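Glycosyl hydrolase, family 8 (Clostridium perfringens, PDB 3REN) acts as an alpha-amylase, probably hydrolysing alpha-glucosidic linkages of starch-like glucans, on an (alpha/alpha)6-barrel scaffold related to glycoside hydrolase family 8. Local coordinates at residues A[138-141]-A[142-146]; A[235-238]-A[239-243]. One frame throughout, in Å; residues are numbered along the deposited sequence.

Interaction 1: A[138-141]-A[142-146]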
ATOM      1  N   TYR A 138      -7.548 -17.329 -10.183  1.00 15.24           N
ATOM      2  CA  TYR A 138      -8.360 -16.172  -9.869  1.00 14.72           C
ATOM      3  C   TYR A 138      -7.543 -14.888 -10.142  1.00 14.28           C
ATOM      4  O   TYR A 138      -8.061 -13.961 -10.759  1.00 15.29           O
ATOM      5  CB  TYR A 138      -8.871 -16.256  -8.434  1.00 13.68           C
ATOM      6  CG  TYR A 138     -10.119 -15.416  -8.215  1.00 15.00           C
ATOM      7  CD1 TYR A 138     -11.393 -16.011  -8.218  1.00 14.55           C
ATOM      8  CD2 TYR A 138     -10.031 -14.028  -7.973  1.00 12.43           C
ATOM      9  CE1 TYR A 138     -12.534 -15.269  -8.000  1.00 12.40           C
ATOM     10  CE2 TYR A 138     -11.196 -13.268  -7.755  1.00 12.59           C
ATOM     11  CZ  TYR A 138     -12.426 -13.896  -7.780  1.00 14.09           C
ATOM     12  OH  TYR A 138     -13.580 -13.165  -7.603  1.00 17.98           O
ATOM     13  N   ALA A 139      -6.279 -14.856  -9.728  1.00 12.86           N
ATOM     14  CA  ALA A 139      -5.372 -13.726 -10.063  1.00 13.11           C
ATOM     15  C   ALA A 139      -5.250 -13.436 -11.564  1.00 14.21           C
ATOM     16  O   ALA A 139      -5.237 -12.270 -11.992  1.00 14.63           O
ATOM     17  CB  ALA A 139      -3.991 -13.961  -9.475  1.00 12.21           C
ATOM     18  N   ILE A 140      -5.163 -14.494 -12.354  1.00 15.16           N
ATOM     19  CA  ILE A 140      -5.149 -14.421 -13.809  1.00 15.89           C
ATOM     20  C   ILE A 140      -6.395 -13.790 -14.400  1.00 15.98           C
ATOM     21  O   ILE A 140      -6.309 -12.966 -15.306  1.00 16.65           O
ATOM     22  CB  ILE A 140      -4.867 -15.843 -14.405  1.00 15.82           C
ATOM     23  CG1 ILE A 140      -3.400 -16.192 -14.177  1.00 20.00           C
ATOM     24  CG2 ILE A 140      -5.266 -15.944 -15.920  1.00 16.67           C
ATOM     25  CD1 ILE A 140      -3.078 -17.711 -14.169  1.00 24.15           C
ATOM     26  N   ASN A 141      -7.565 -14.193 -13.919  1.00 16.93           N
ATOM     27  CA  ASN A 141      -8.817 -13.569 -14.326  1.00 16.84           C
ATOM     28  C   ASN A 141      -8.705 -12.042 -14.134  1.00 16.25           C
ATOM     29  O   ASN A 141      -9.053 -11.275 -15.042  1.00 16.90           O
ATOM     30  CB  ASN A 141      -9.994 -14.001 -13.444  1.00 17.65           C
ATOM     31  CG  ASN A 141     -10.464 -15.433 -13.655  1.00 20.70           C
ATOM     32  OD1 ASN A 141     -10.252 -16.044 -14.695  1.00 23.32           O
ATOM     33  ND2 ASN A 141     -11.206 -15.951 -12.637  1.00 23.55           N
ATOM     34  N   ILE A 142      -8.278 -11.604 -12.952  1.00 14.82           N
ATOM     35  CA  ILE A 142      -8.145 -10.157 -12.639  0.50 14.65           C
ATOM     36  C   ILE A 142      -7.147  -9.477 -13.559  1.00 14.20           C
ATOM     37  O   ILE A 142      -7.413  -8.378 -14.087  1.00 13.63           O
ATOM     38  CB  ILE A 142      -7.653  -9.874 -11.179  0.50 14.61           C
ATOM     39  CG1 ILE A 142      -8.378 -10.746 -10.162  0.50 15.68           C
ATOM     40  CG2 ILE A 142      -7.821  -8.378 -10.825  0.50 14.26           C
ATOM     41  CD1 ILE A 142      -9.839 -10.613 -10.227  0.50 16.51           C
ATOM     42  N   ALA A 143      -5.996 -10.122 -13.728  1.00 13.01           N
ATOM     43  CA  ALA A 143      -4.915  -9.586 -14.547  1.00 13.67           C
ATOM     44  C   ALA A 143      -5.382  -9.407 -15.982  1.00 14.30           C
ATOM     45  O   ALA A 143      -5.109  -8.363 -16.579  1.00 13.41           O
ATOM     46  CB  ALA A 143      -3.721 -10.492 -14.510  1.00 13.53           C
ATOM     47  N   ASN A 144      -6.089 -10.417 -16.527  1.00 14.63           N
ATOM     48  CA  ASN A 144      -6.607 -10.347 -17.905  1.00 15.49           C
ATOM     49  C   ASN A 144      -7.610  -9.202 -18.067  1.00 15.34           C
ATOM     50  O   ASN A 144      -7.633  -8.515 -19.109  1.00 15.05           O
ATOM     51  CB  ASN A 144      -7.216 -11.698 -18.361  1.00 15.63           C
ATOM     52  CG  ASN A 144      -6.142 -12.766 -18.683  1.00 17.65           C
ATOM     53  OD1 ASN A 144      -5.018 -12.451 -19.012  1.00 20.75           O
ATOM     54  ND2 ASN A 144      -6.522 -14.036 -18.613  1.00 22.64           N
ATOM     55  N   SER A 145      -8.429  -8.992 -17.042  1.00 15.22           N
ATOM     56  CA  SER A 145      -9.347  -7.850 -17.001  1.00 16.21           C
ATOM     57  C   SER A 145      -8.636  -6.499 -16.940  1.00 16.06           C
ATOM     58  O   SER A 145      -9.118  -5.517 -17.504  1.00 15.43           O
ATOM     59  CB  SER A 145     -10.291  -7.975 -15.811  1.00 16.90           C
ATOM     60  OG  SER A 145     -11.071  -9.134 -15.953  1.00 18.99           O
ATOM     61  N   LEU A 146      -7.509  -6.436 -16.238  1.00 16.80           N
ATOM     62  CA  LEU A 146      -6.684  -5.211 -16.239  1.00 17.43           C
ATOM     63  C   LEU A 146      -6.173  -4.941 -17.638  1.00 17.92           C
ATOM     64  O   LEU A 146      -6.218  -3.797 -18.095  1.00 18.15           O
ATOM     65  CB  LEU A 146      -5.479  -5.314 -15.316  1.00 16.22           C
ATOM     66  CG  LEU A 146      -5.580  -4.873 -13.871  1.00 17.16           C
ATOM     67  CD1 LEU A 146      -4.245  -5.178 -13.191  1.00 13.87           C
ATOM     68  CD2 LEU A 146      -5.994  -3.401 -13.753  1.00 12.36           C
TER
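Ile140 and Asn144, one helical turn apart on helix 133-150, run side by side and point the same way, with the methyl CG2 of Ile140 3.5 Å from the amide nitrogen ND2 of Asn144. The carbonyl O of Ile140 accepts the backbone N-H of Asn144 at 2.8 Å. It does not take the Asn144 side-chain amide as well: ND2 is near, but the angle is poor. OD1 of Asn144 accepts a hydrogen bond from NZ of Lys188 of the same chain. Three further i to i+4 bonds continue the backbone pattern. Tyr138 O receives the N-H of Ile142 at 3.2 Å. Ala139 O takes that of Ala143 at 2.9 Å. Asn141 O is engaged by N of Ser145 at 3.1 Å, and the Ser145 hydroxyl OG approaches the same oxygen at an equal 3.1 Å. A chi1 of -62° sets OG beside its own backbone N, on the side of the preceding turn, where Asn141 O lies; the carbonyl O of Asn95 also attracts its proton, which leaves the choice between the two acceptors open. These residues form the middle of helix 133-150, probably one of the helices of the (alpha/alpha)6 barrel, within the part of the chain that matches glycoside hydrolase family 8. On the buried flank Ile142 is modelled in two conformers; in one of them CD1 comes obliquely to the Tyr138 ring, 3.9 Å from CE2, a touch that is doubtful for the other. Phe85 meets the same ring edge-to-face. Ile142 also packs on Glu116 and Ile120 of helix 113-130, and on another flank Ile140 and Ala143 touch Val185 and Leu182 of helix 176-185.

Interaction 2: A[235-238]-A[239-243]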
ATOM      1  N   THR A 235       7.977   6.629  -1.531  1.00 11.11           N
ATOM      2  CA  THR A 235       8.330   5.424  -0.795  1.00 11.14           C
ATOM      3  C   THR A 235       7.657   4.167  -1.363  1.00 11.19           C
ATOM      4  O   THR A 235       8.281   3.087  -1.390  1.00 11.42           O
ATOM      5  CB  THR A 235       8.131   5.530   0.738  1.00 11.69           C
ATOM      6  OG1 THR A 235       6.730   5.619   1.071  1.00  9.76           O
ATOM      7  CG2 THR A 235       8.895   6.739   1.261  1.00 11.58           C
ATOM      8  N   ILE A 236       6.416   4.303  -1.832  1.00 10.88           N
ATOM      9  CA  ILE A 236       5.746   3.158  -2.442  1.00 11.65           C
ATOM     10  C   ILE A 236       6.521   2.781  -3.714  1.00 11.90           C
ATOM     11  O   ILE A 236       6.871   1.605  -3.910  1.00 12.62           O
ATOM     12  CB  ILE A 236       4.254   3.428  -2.731  1.00 11.76           C
ATOM     13  CG1 ILE A 236       3.493   3.582  -1.416  1.00 10.43           C
ATOM     14  CG2 ILE A 236       3.607   2.231  -3.567  1.00 12.73           C
ATOM     15  CD1 ILE A 236       2.168   4.291  -1.537  1.00 11.55           C
ATOM     16  N   VAL A 237       6.814   3.767  -4.563  1.00 11.77           N
ATOM     17  CA  VAL A 237       7.548   3.483  -5.817  1.00 11.52           C
ATOM     18  C   VAL A 237       8.899   2.815  -5.503  1.00 13.44           C
ATOM     19  O   VAL A 237       9.299   1.830  -6.153  1.00 14.16           O
ATOM     20  CB  VAL A 237       7.811   4.774  -6.617  1.00 11.03           C
ATOM     21  CG1 VAL A 237       8.769   4.505  -7.755  1.00  9.00           C
ATOM     22  CG2 VAL A 237       6.485   5.399  -7.130  1.00  9.37           C
ATOM     23  N   ILE A 238       9.619   3.361  -4.525  1.00 13.54           N
ATOM     24  CA  ILE A 238      10.940   2.824  -4.143  1.00 13.23           C
ATOM     25  C   ILE A 238      10.846   1.396  -3.655  1.00 13.57           C
ATOM     26  O   ILE A 238      11.618   0.546  -4.123  1.00 13.51           O
ATOM     27  CB  ILE A 238      11.635   3.712  -3.081  1.00 13.79           C
ATOM     28  CG1 ILE A 238      11.993   5.072  -3.711  1.00 12.91           C
ATOM     29  CG2 ILE A 238      12.840   3.009  -2.475  1.00 11.13           C
ATOM     30  CD1 ILE A 238      12.268   6.189  -2.684  1.00 11.11           C
ATOM     31  N   LEU A 239       9.893   1.123  -2.751  1.00 13.19           N
ATOM     32  CA  LEU A 239       9.669  -0.249  -2.299  1.00 13.29           C
ATOM     33  C   LEU A 239       9.333  -1.178  -3.480  1.00 13.70           C
ATOM     34  O   LEU A 239       9.888  -2.271  -3.550  1.00 13.68           O
ATOM     35  CB  LEU A 239       8.604  -0.325  -1.218  1.00 12.25           C
ATOM     36  CG  LEU A 239       8.239  -1.669  -0.585  1.00 12.92           C
ATOM     37  CD1 LEU A 239       9.453  -2.301   0.106  1.00 11.47           C
ATOM     38  CD2 LEU A 239       7.187  -1.397   0.449  1.00 12.44           C
ATOM     39  N   ASN A 240       8.485  -0.730  -4.419  1.00 13.65           N
ATOM     40  CA  ASN A 240       8.144  -1.555  -5.613  1.00 14.12           C
ATOM     41  C   ASN A 240       9.377  -1.865  -6.452  1.00 12.99           C
ATOM     42  O   ASN A 240       9.583  -2.986  -6.862  1.00 13.74           O
ATOM     43  CB  ASN A 240       7.057  -0.881  -6.501  1.00 13.41           C
ATOM     44  CG  ASN A 240       5.663  -0.951  -5.878  1.00 18.38           C
ATOM     45  OD1 ASN A 240       5.409  -1.801  -5.034  1.00 22.24           O
ATOM     46  ND2 ASN A 240       4.756  -0.058  -6.290  1.00 15.40           N
ATOM     47  N   ARG A 241      10.195  -0.859  -6.704  1.00 13.09           N
ATOM     48  CA  ARG A 241      11.427  -1.022  -7.476  1.00 13.23           C
ATOM     49  C   ARG A 241      12.365  -2.063  -6.870  1.00 14.03           C
ATOM     50  O   ARG A 241      12.888  -2.919  -7.569  1.00 14.58           O
ATOM     51  CB  ARG A 241      12.144   0.323  -7.547  1.00 13.30           C
ATOM     52  CG  ARG A 241      11.547   1.306  -8.588  1.00 14.56           C
ATOM     53  CD  ARG A 241      12.179   1.074  -9.962  1.00 13.84           C
ATOM     54  NE  ARG A 241      13.536   1.617  -9.982  1.00 14.02           N
ATOM     55  CZ  ARG A 241      14.371   1.592 -11.020  1.00 14.32           C
ATOM     56  NH1 ARG A 241      14.052   1.003 -12.173  1.00 12.47           N
ATOM     57  NH2 ARG A 241      15.570   2.124 -10.873  1.00 15.34           N
ATOM     58  N   ILE A 242      12.629  -1.958  -5.574  1.00 15.25           N
ATOM     59  CA  ILE A 242      13.629  -2.851  -4.986  1.00 16.45           C
ATOM     60  C   ILE A 242      13.130  -4.283  -4.882  1.00 16.65           C
ATOM     61  O   ILE A 242      13.910  -5.190  -5.103  1.00 16.79           O
ATOM     62  CB  ILE A 242      14.215  -2.341  -3.631  1.00 16.83           C
ATOM     63  CG1 ILE A 242      13.177  -2.384  -2.523  1.00 18.53           C
ATOM     64  CG2 ILE A 242      14.823  -0.953  -3.822  1.00 17.30           C
ATOM     65  CD1 ILE A 242      13.577  -1.616  -1.243  1.00 22.20           C
ATOM     66  N   GLU A 243      11.835  -4.481  -4.569  1.00 17.14           N
ATOM     67  CA  GLU A 243      11.263  -5.833  -4.456  1.00 18.45           C
ATOM     68  C   GLU A 243      11.292  -6.533  -5.789  1.00 18.81           C
ATOM     69  O   GLU A 243      11.311  -7.756  -5.830  1.00 20.89           O
ATOM     70  CB  GLU A 243       9.832  -5.837  -3.894  1.00 18.44           C
ATOM     71  CG  GLU A 243       9.723  -5.433  -2.452  1.00 20.43           C
ATOM     72  CD  GLU A 243       8.273  -5.394  -1.936  1.00 28.48           C
ATOM     73  OE1 GLU A 243       8.097  -5.375  -0.703  1.00 30.38           O
ATOM     74  OE2 GLU A 243       7.301  -5.364  -2.741  1.00 31.75           O
TER
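Val237 and Arg241 meet on helix 231-243, probably one of the helices of the (alpha/alpha)6 barrel, where CG1 of Val237 lies 4.3 Å from CG of Arg241. The backbone beneath is regular: N of Arg241 donates to O of Val237 at 2.9 Å, and Leu239, Asn240 and Ile242 bond in the same way to Thr235, Ile236 and Ile238. The tight side holds the buried Val237, Ile238 and Ile242. Ile238 is buried against Ser251, Ile252 and Ile255 of helix 249-262 and Ile292 of helix 283-296. In Ile242, chi1 of 69° places CG1 between the backbone N and the carbonyl carbon, and both branches approach Ile238 O, CG1 at 3.7 Å and CG2 at 3.6 Å. Side chain to side chain the contact is sparse: only Val237-Arg241 and Ile236-Asn240 come within 4.5 Å. The chain of Arg241 is bent at chi2 (-87°) and chi3 (-75°), which swings the guanidinium away from Val237. There NE forms a salt bridge with Glu248, NH1 another with Glu201, and NH2 bonds to the carbonyl O of Asn247; held by several partners, the buried group is probably fixed in its rotation. The more open flank carries the partly exposed Ile236, Leu239 and Glu243, the last salt-bridged to Lys121. Asn240, on this same flank, is nevertheless buried and touches Pro177. Ile236 and Asn240 lie side by side, pointing the same way, with CG2 of Ile236 3.7 Å from ND2 of Asn240.

How the interactions relate
Interaction 1 comes first along the chain and interaction 2 follows in series on a separate helix. Their centres are 23 Å apart and their nearest atoms about 12 Å, so they do not touch. Interaction 2 lies deeper, its centre about 11 Å from the centre of the chain against about 19 Å for interaction 1. Each is an intrahelical contact between successive turns. Helix 176-185 borders both, interaction 1 towards its end and interaction 2, through Asn240 and Arg241, at its start. Helix 113-130 is a second shared neighbour, packed by Ile142 and supplying Lys121 to Glu243.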